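Local coordinates for protein transcriptional activator of comK gene (Bacillus halodurans, PDB 2HQB) that is probably a membrane-anchored lipoprotein with a periplasmic-binding-protein-like fold that activates transcription of the competence gene comK, at residues L223-V237 / Y253-S266. Sequence-based numbering, arbitrary orientation.
Sequences LTSTVQHVDDLYVLV and YDFQDGVVSLGEFS
Val-227 and Ser-261 form the hydrogen-bonded pair at the middle of an antiparallel ladder: Ser-261 N donates to Val-227 O at 2.9 Å, and a weak return bond runs from Val-227 N to Ser-261 O. Backbone bonds continue past the paired strands, joining Gly-263 N to Ser-225 O, His-229 N to Val-259 O, and Ser-266 N to Leu-223 O. This last carbonyl is gripped twice, because Thr-224 OG1 also donates to it, from the opposite face of its plane. The side-chain bond across the strands links His-229 NE2 and Ser-261 OG, 2.7 Å apart; the serine meets the imidazole at its edge, while Val-227 CG1 lies over one ring face. With CG anti to the carbonyl carbon (chi1 -52°), the His-229 ring is carried back alongside strand 260-262. That strand closes one edge of the mixed sheet in one lobe of the two-lobed, periplasmic-binding-protein-like fold, and both chain segments cross here between the lobes. Beyond His-229, where helix 230-237 begins, the contact turns apolar. Leu-233 CD1 sits over the Tyr-253 ring, 3.8 Å from its centroid, a CH-pi contact, and also touches Val-259 CG1, which Leu-236 CD2 meets at 4.1 Å. Back at the other end, Thr-224 CG2 packs on Leu-262 CB at 3.8 Å. Replacing Thr-224 with glycine would probably open a gap beside Leu-262 and leave Leu-223 O with one donor fewer.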
ATOM      1  N   LEU A 223      -7.302   6.410 -14.301  1.00 51.65           N
ATOM      2  CA  LEU A 223      -8.553   7.002 -13.849  1.00 54.70           C
ATOM      3  C   LEU A 223      -8.331   7.552 -12.464  1.00 57.25           C
ATOM      4  O   LEU A 223      -8.709   8.684 -12.148  1.00 54.17           O
ATOM      5  CB  LEU A 223      -9.627   5.920 -13.786  1.00 60.88           C
ATOM      6  CG  LEU A 223      -9.702   5.101 -15.079  1.00 63.48           C
ATOM      7  CD1 LEU A 223     -10.713   3.975 -14.938  1.00 59.69           C
ATOM      8  CD2 LEU A 223     -10.067   6.034 -16.229  1.00 64.44           C
ATOM      9  N   THR A 224      -7.716   6.710 -11.640  1.00 59.84           N
ATOM     10  CA  THR A 224      -7.371   7.043 -10.260  1.00 59.17           C
ATOM     11  C   THR A 224      -6.433   5.980  -9.701  1.00 55.68           C
ATOM     12  O   THR A 224      -6.140   4.982 -10.361  1.00 54.91           O
ATOM     13  CB  THR A 224      -8.653   7.180  -9.398  1.00 58.41           C
ATOM     14  OG1 THR A 224      -9.184   8.481  -9.630  1.00 77.16           O
ATOM     15  CG2 THR A 224      -8.393   7.032  -7.895  1.00 51.13           C
ATOM     16  N   SER A 225      -5.964   6.202  -8.482  1.00 51.58           N
ATOM     17  CA  SER A 225      -5.057   5.285  -7.844  1.00 45.04           C
ATOM     18  C   SER A 225      -5.465   5.052  -6.396  1.00 44.78           C
ATOM     19  O   SER A 225      -5.905   5.984  -5.718  1.00 46.23           O
ATOM     20  CB  SER A 225      -3.648   5.877  -7.927  1.00 41.07           C
ATOM     21  OG  SER A 225      -3.604   6.860  -8.951  1.00 53.08           O
ATOM     22  N   THR A 226      -5.350   3.805  -5.939  1.00 40.68           N
ATOM     23  CA  THR A 226      -5.644   3.465  -4.550  1.00 42.68           C
ATOM     24  C   THR A 226      -4.304   3.671  -3.794  1.00 44.63           C
ATOM     25  O   THR A 226      -3.480   2.788  -3.689  1.00 47.92           O
ATOM     26  CB  THR A 226      -6.222   1.984  -4.412  1.00 47.33           C
ATOM     27  OG1 THR A 226      -5.316   1.008  -4.946  1.00 49.08           O
ATOM     28  CG2 THR A 226      -7.533   1.867  -5.176  1.00 45.08           C
ATOM     29  N   VAL A 227      -4.106   4.869  -3.270  1.00 47.01           N
ATOM     30  CA  VAL A 227      -2.865   5.237  -2.602  1.00 48.18           C
ATOM     31  C   VAL A 227      -2.696   4.916  -1.110  1.00 48.33           C
ATOM     32  O   VAL A 227      -3.604   5.133  -0.312  1.00 44.71           O
ATOM     33  CB  VAL A 227      -2.641   6.740  -2.792  1.00 48.39           C
ATOM     34  CG1 VAL A 227      -1.256   7.141  -2.334  1.00 49.60           C
ATOM     35  CG2 VAL A 227      -2.870   7.094  -4.239  1.00 42.65           C
ATOM     36  N   GLN A 228      -1.517   4.396  -0.755  1.00 45.72           N
ATOM     37  CA  GLN A 228      -1.183   4.095   0.631  1.00 44.12           C
ATOM     38  C   GLN A 228       0.059   4.934   0.935  1.00 49.21           C
ATOM     39  O   GLN A 228       1.107   4.737   0.329  1.00 48.95           O
ATOM     40  CB  GLN A 228      -0.908   2.604   0.809  1.00 39.43           C
ATOM     41  CG  GLN A 228      -2.137   1.763   0.495  1.00 49.17           C
ATOM     42  CD  GLN A 228      -1.977   0.303   0.865  1.00 51.70           C
ATOM     43  OE1 GLN A 228      -0.919  -0.275   0.669  1.00 54.88           O
ATOM     44  NE2 GLN A 228      -3.034  -0.301   1.395  1.00 48.78           N
ATOM     45  N   HIS A 229      -0.054   5.876   1.871  1.00 49.06           N
ATOM     46  CA  HIS A 229       1.068   6.762   2.158  1.00 48.67           C
ATOM     47  C   HIS A 229       2.056   6.270   3.163  1.00 51.26           C
ATOM     48  O   HIS A 229       2.039   6.694   4.322  1.00 55.65           O
ATOM     49  CB  HIS A 229       0.553   8.130   2.584  1.00 52.28           C
ATOM     50  CG  HIS A 229      -0.438   8.712   1.625  1.00 55.84           C
ATOM     51  ND1 HIS A 229      -0.063   9.406   0.494  1.00 63.05           N
ATOM     52  CD2 HIS A 229      -1.789   8.644   1.591  1.00 52.73           C
ATOM     53  CE1 HIS A 229      -1.140   9.744  -0.193  1.00 53.44           C
ATOM     54  NE2 HIS A 229      -2.200   9.293   0.451  1.00 60.64           N
ATOM     55  N   VAL A 230       2.936   5.390   2.698  1.00 49.67           N
ATOM     56  CA  VAL A 230       3.989   4.808   3.516  1.00 47.00           C
ATOM     57  C   VAL A 230       4.931   5.874   4.068  1.00 46.66           C
ATOM     58  O   VAL A 230       5.306   5.829   5.243  1.00 44.21           O
ATOM     59  CB  VAL A 230       4.820   3.807   2.697  1.00 44.12           C
ATOM     60  CG1 VAL A 230       5.897   3.218   3.557  1.00 46.31           C
ATOM     61  CG2 VAL A 230       3.921   2.691   2.160  1.00 41.84           C
ATOM     62  N   ASP A 231       5.316   6.833   3.226  1.00 46.98           N
ATOM     63  CA  ASP A 231       6.231   7.877   3.669  1.00 50.10           C
ATOM     64  C   ASP A 231       5.590   8.637   4.811  1.00 52.28           C
ATOM     65  O   ASP A 231       6.244   8.945   5.820  1.00 49.25           O
ATOM     66  CB  ASP A 231       6.614   8.811   2.510  1.00 57.04           C
ATOM     67  CG  ASP A 231       5.410   9.274   1.674  1.00 71.62           C
ATOM     68  OD1 ASP A 231       4.273   8.770   1.851  1.00 67.92           O
ATOM     69  OD2 ASP A 231       5.625  10.156   0.814  1.00 82.55           O
ATOM     70  N   ASP A 232       4.299   8.909   4.660  1.00 51.21           N
ATOM     71  CA  ASP A 232       3.548   9.601   5.695  1.00 54.77           C
ATOM     72  C   ASP A 232       3.418   8.772   6.957  1.00 53.90           C
ATOM     73  O   ASP A 232       3.637   9.262   8.062  1.00 56.80           O
ATOM     74  CB  ASP A 232       2.171   9.945   5.188  1.00 53.51           C
ATOM     75  CG  ASP A 232       2.217  11.044   4.218  1.00 57.40           C
ATOM     76  OD1 ASP A 232       3.356  11.447   3.891  1.00 68.46           O
ATOM     77  OD2 ASP A 232       1.144  11.501   3.787  1.00 60.91           O
ATOM     78  N   LEU A 233       3.044   7.520   6.800  1.00 50.61           N
ATOM     79  CA  LEU A 233       2.931   6.687   7.963  1.00 54.27           C
ATOM     80  C   LEU A 233       4.266   6.622   8.729  1.00 55.90           C
ATOM     81  O   LEU A 233       4.268   6.622   9.964  1.00 56.80           O
ATOM     82  CB  LEU A 233       2.491   5.283   7.565  1.00 56.64           C
ATOM     83  CG  LEU A 233       2.010   4.544   8.799  1.00 57.75           C
ATOM     84  CD1 LEU A 233       0.836   5.323   9.342  1.00 56.83           C
ATOM     85  CD2 LEU A 233       1.620   3.115   8.470  1.00 58.54           C
ATOM     86  N   TYR A 234       5.393   6.559   8.016  1.00 55.29           N
ATOM     87  CA  TYR A 234       6.691   6.488   8.694  1.00 56.01           C
ATOM     88  C   TYR A 234       6.882   7.699   9.560  1.00 57.66           C
ATOM     89  O   TYR A 234       7.177   7.582  10.725  1.00 61.04           O
ATOM     90  CB  TYR A 234       7.868   6.421   7.717  1.00 52.29           C
ATOM     91  CG  TYR A 234       8.314   5.020   7.394  1.00 54.51           C
ATOM     92  CD1 TYR A 234       7.552   4.206   6.571  1.00 58.94           C
ATOM     93  CD2 TYR A 234       9.510   4.514   7.888  1.00 43.34           C
ATOM     94  CE1 TYR A 234       7.969   2.932   6.244  1.00 47.37           C
ATOM     95  CE2 TYR A 234       9.930   3.238   7.562  1.00 36.73           C
ATOM     96  CZ  TYR A 234       9.149   2.454   6.736  1.00 43.09           C
ATOM     97  OH  TYR A 234       9.523   1.173   6.394  1.00 41.64           O
ATOM     98  N   VAL A 235       6.731   8.871   8.968  1.00 60.79           N
ATOM     99  CA  VAL A 235       6.876  10.107   9.699  1.00 56.94           C
ATOM    100  C   VAL A 235       5.873  10.070  10.857  1.00 56.67           C
ATOM    101  O   VAL A 235       6.254  10.207  12.007  1.00 59.65           O
ATOM    102  CB  VAL A 235       6.647  11.307   8.736  1.00 54.33           C
ATOM    103  CG1 VAL A 235       6.617  12.615   9.492  1.00 48.49           C
ATOM    104  CG2 VAL A 235       7.774  11.330   7.695  1.00 46.27           C
ATOM    105  N   LEU A 236       4.603   9.843  10.559  1.00 52.55           N
ATOM    106  CA  LEU A 236       3.583   9.786  11.591  1.00 50.42           C
ATOM    107  C   LEU A 236       3.999   8.957  12.807  1.00 56.30           C
ATOM    108  O   LEU A 236       3.972   9.436  13.950  1.00 61.95           O
ATOM    109  CB  LEU A 236       2.285   9.218  11.008  1.00 44.52           C
ATOM    110  CG  LEU A 236       1.133   8.827  11.937  1.00 42.26           C
ATOM    111  CD1 LEU A 236       0.767  10.028  12.828  1.00 66.82           C
ATOM    112  CD2 LEU A 236      -0.079   8.423  11.120  1.00 46.90           C
ATOM    113  N   VAL A 237       4.373   7.711  12.552  1.00 55.54           N
ATOM    114  CA  VAL A 237       4.770   6.777  13.599  1.00 50.81           C
ATOM    115  C   VAL A 237       6.044   7.199  14.332  1.00 54.86           C
ATOM    116  O   VAL A 237       6.222   6.871  15.485  1.00 58.23           O
ATOM    117  CB  VAL A 237       4.937   5.357  12.990  1.00 41.62           C
ATOM    118  CG1 VAL A 237       5.595   4.416  13.979  1.00 29.16           C
ATOM    119  CG2 VAL A 237       3.556   4.826  12.549  1.00 33.94           C
ATOM    120  N   TYR A 253      -4.190   1.064   9.787  1.00 48.10           N
ATOM    121  CA  TYR A 253      -4.478   2.385   9.228  1.00 46.68           C
ATOM    122  C   TYR A 253      -5.333   2.350   7.971  1.00 47.76           C
ATOM    123  O   TYR A 253      -5.200   1.442   7.153  1.00 47.86           O
ATOM    124  CB  TYR A 253      -3.164   3.103   8.972  1.00 44.93           C
ATOM    125  CG  TYR A 253      -2.306   3.175  10.212  1.00 37.08           C
ATOM    126  CD1 TYR A 253      -1.693   2.040  10.733  1.00 46.93           C
ATOM    127  CD2 TYR A 253      -2.127   4.368  10.872  1.00 40.31           C
ATOM    128  CE1 TYR A 253      -0.922   2.108  11.887  1.00 48.14           C
ATOM    129  CE2 TYR A 253      -1.361   4.448  12.015  1.00 47.63           C
ATOM    130  CZ  TYR A 253      -0.762   3.322  12.521  1.00 48.12           C
ATOM    131  OH  TYR A 253      -0.028   3.439  13.679  1.00 58.06           O
ATOM    132  N   ASP A 254      -6.206   3.343   7.815  1.00 47.00           N
ATOM    133  CA  ASP A 254      -7.125   3.374   6.671  1.00 50.98           C
ATOM    134  C   ASP A 254      -7.441   4.809   6.312  1.00 55.42           C
ATOM    135  O   ASP A 254      -6.708   5.716   6.705  1.00 58.84           O
ATOM    136  CB  ASP A 254      -8.421   2.655   7.048  1.00 54.93           C
ATOM    137  CG  ASP A 254      -9.198   2.167   5.857  1.00 56.45           C
ATOM    138  OD1 ASP A 254      -8.883   2.580   4.725  1.00 64.22           O
ATOM    139  OD2 ASP A 254     -10.143   1.372   6.063  1.00 56.48           O
ATOM    140  N   PHE A 255      -8.531   5.028   5.576  1.00 58.40           N
ATOM    141  CA  PHE A 255      -8.915   6.395   5.181  1.00 59.77           C
ATOM    142  C   PHE A 255      -9.106   7.351   6.351  1.00 63.49           C
ATOM    143  O   PHE A 255      -8.829   8.535   6.245  1.00 60.99           O
ATOM    144  CB  PHE A 255     -10.199   6.387   4.378  1.00 47.61           C
ATOM    145  CG  PHE A 255     -10.004   6.164   2.902  1.00 46.83           C
ATOM    146  CD1 PHE A 255     -10.176   4.899   2.345  1.00 40.59           C
ATOM    147  CD2 PHE A 255      -9.779   7.240   2.049  1.00 44.61           C
ATOM    148  CE1 PHE A 255     -10.146   4.714   0.964  1.00 29.40           C
ATOM    149  CE2 PHE A 255      -9.746   7.055   0.666  1.00 48.24           C
ATOM    150  CZ  PHE A 255      -9.935   5.792   0.124  1.00 34.50           C
ATOM    151  N   GLN A 256      -9.587   6.821   7.467  1.00 70.36           N
ATOM    152  CA  GLN A 256      -9.827   7.621   8.661  1.00 68.61           C
ATOM    153  C   GLN A 256      -8.527   8.120   9.305  1.00 69.68           C
ATOM    154  O   GLN A 256      -8.496   9.196   9.881  1.00 73.30           O
ATOM    155  CB  GLN A 256     -10.622   6.797   9.674  1.00 63.84           C
ATOM    156  CG  GLN A 256     -11.606   5.797   9.048  1.00 74.04           C
ATOM    157  CD  GLN A 256     -11.145   4.348   9.199  1.00 80.63           C
ATOM    158  OE1 GLN A 256     -10.663   3.958  10.260  1.00 87.19           O
ATOM    159  NE2 GLN A 256     -11.302   3.549   8.148  1.00 85.57           N
ATOM    160  N   ASP A 257      -7.448   7.352   9.201  1.00 67.61           N
ATOM    161  CA  ASP A 257      -6.186   7.758   9.806  1.00 60.55           C
ATOM    162  C   ASP A 257      -5.400   8.715   8.923  1.00 58.45           C
ATOM    163  O   ASP A 257      -4.360   9.214   9.334  1.00 60.87           O
ATOM    164  CB  ASP A 257      -5.335   6.535  10.139  1.00 62.65           C
ATOM    165  CG  ASP A 257      -6.137   5.421  10.821  1.00 78.68           C
ATOM    166  OD1 ASP A 257      -5.510   4.515  11.415  1.00 84.12           O
ATOM    167  OD2 ASP A 257      -7.387   5.433  10.757  1.00 79.99           O
ATOM    168  N   GLY A 258      -5.892   8.971   7.712  1.00 59.48           N
ATOM    169  CA  GLY A 258      -5.223   9.904   6.795  1.00 61.59           C
ATOM    170  C   GLY A 258      -4.014   9.452   5.970  1.00 64.26           C
ATOM    171  O   GLY A 258      -3.337  10.267   5.330  1.00 63.07           O
ATOM    172  N   VAL A 259      -3.743   8.153   5.964  1.00 61.71           N
ATOM    173  CA  VAL A 259      -2.611   7.653   5.235  1.00 55.98           C
ATOM    174  C   VAL A 259      -3.055   6.698   4.151  1.00 60.44           C
ATOM    175  O   VAL A 259      -2.287   5.834   3.691  1.00 64.03           O
ATOM    176  CB  VAL A 259      -1.623   6.991   6.185  1.00 46.29           C
ATOM    177  CG1 VAL A 259      -1.119   8.000   7.155  1.00 43.69           C
ATOM    178  CG2 VAL A 259      -2.281   5.857   6.907  1.00 42.89           C
ATOM    179  N   VAL A 260      -4.315   6.854   3.762  1.00 55.71           N
ATOM    180  CA  VAL A 260      -4.887   6.058   2.683  1.00 52.87           C
ATOM    181  C   VAL A 260      -5.816   6.977   1.935  1.00 58.51           C
ATOM    182  O   VAL A 260      -6.601   7.706   2.545  1.00 65.03           O
ATOM    183  CB  VAL A 260      -5.703   4.881   3.173  1.00 41.50           C
ATOM    184  CG1 VAL A 260      -6.482   4.295   2.021  1.00 43.03           C
ATOM    185  CG2 VAL A 260      -4.789   3.831   3.747  1.00 41.67           C
ATOM    186  N   SER A 261      -5.737   6.941   0.614  1.00 57.76           N
ATOM    187  CA  SER A 261      -6.575   7.809  -0.190  1.00 55.24           C
ATOM    188  C   SER A 261      -6.792   7.336  -1.629  1.00 53.54           C
ATOM    189  O   SER A 261      -6.537   6.177  -1.975  1.00 54.40           O
ATOM    190  CB  SER A 261      -5.929   9.183  -0.213  1.00 53.48           C
ATOM    191  OG  SER A 261      -4.613   9.075  -0.720  1.00 49.46           O
ATOM    192  N   LEU A 262      -7.286   8.255  -2.455  1.00 50.22           N
ATOM    193  CA  LEU A 262      -7.482   7.998  -3.866  1.00 51.09           C
ATOM    194  C   LEU A 262      -6.580   8.995  -4.573  1.00 56.54           C
ATOM    195  O   LEU A 262      -6.336  10.083  -4.055  1.00 53.20           O
ATOM    196  CB  LEU A 262      -8.929   8.235  -4.294  1.00 50.21           C
ATOM    197  CG  LEU A 262      -9.944   7.127  -4.070  1.00 45.37           C
ATOM    198  CD1 LEU A 262     -11.076   7.360  -5.020  1.00 55.01           C
ATOM    199  CD2 LEU A 262      -9.357   5.782  -4.353  1.00 57.83           C
ATOM    200  N   GLY A 263      -6.091   8.618  -5.752  1.00 61.66           N
ATOM    201  CA  GLY A 263      -5.212   9.487  -6.504  1.00 64.29           C
ATOM    202  C   GLY A 263      -5.945  10.521  -7.334  1.00 68.32           C
ATOM    203  O   GLY A 263      -7.158  10.408  -7.545  1.00 68.10           O
ATOM    204  N   GLU A 264      -5.211  11.516  -7.827  1.00 68.74           N
ATOM    205  CA  GLU A 264      -5.845  12.554  -8.604  1.00 72.20           C
ATOM    206  C   GLU A 264      -6.583  11.906  -9.735  1.00 71.36           C
ATOM    207  O   GLU A 264      -6.011  11.120 -10.492  1.00 73.60           O
ATOM    208  CB  GLU A 264      -4.825  13.567  -9.128  1.00 80.50           C
ATOM    209  CG  GLU A 264      -4.013  13.146 -10.331  1.00 88.24           C
ATOM    210  CD  GLU A 264      -3.180  14.302 -10.884  1.00 93.97           C
ATOM    211  OE1 GLU A 264      -2.376  14.887 -10.118  1.00 98.22           O
ATOM    212  OE2 GLU A 264      -3.329  14.624 -12.086  1.00 90.82           O
ATOM    213  N   PHE A 265      -7.870  12.222  -9.830  1.00 69.64           N
ATOM    214  CA  PHE A 265      -8.702  11.650 -10.876  1.00 63.00           C
ATOM    215  C   PHE A 265      -8.218  12.102 -12.215  1.00 63.31           C
ATOM    216  O   PHE A 265      -7.539  13.113 -12.326  1.00 65.85           O
ATOM    217  CB  PHE A 265     -10.159  12.068 -10.712  1.00 54.66           C
ATOM    218  CG  PHE A 265     -10.819  11.498  -9.492  1.00 49.60           C
ATOM    219  CD1 PHE A 265     -10.746  12.148  -8.281  1.00 50.87           C
ATOM    220  CD2 PHE A 265     -11.497  10.289  -9.554  1.00 47.27           C
ATOM    221  CE1 PHE A 265     -11.344  11.591  -7.144  1.00 59.48           C
ATOM    222  CE2 PHE A 265     -12.094   9.731  -8.428  1.00 41.38           C
ATOM    223  CZ  PHE A 265     -12.020  10.375  -7.231  1.00 48.15           C
ATOM    224  N   SER A 266      -8.550  11.324 -13.231  1.00 64.17           N
ATOM    225  CA  SER A 266      -8.192  11.668 -14.584  1.00 64.71           C
ATOM    226  C   SER A 266      -9.168  12.737 -15.082  1.00 73.48           C
ATOM    227  O   SER A 266     -10.313  12.831 -14.610  1.00 74.60           O
ATOM    228  CB  SER A 266      -8.309  10.456 -15.477  1.00 55.04           C
ATOM    229  OG  SER A 266      -8.059  10.814 -16.816  1.00 48.05           O
TER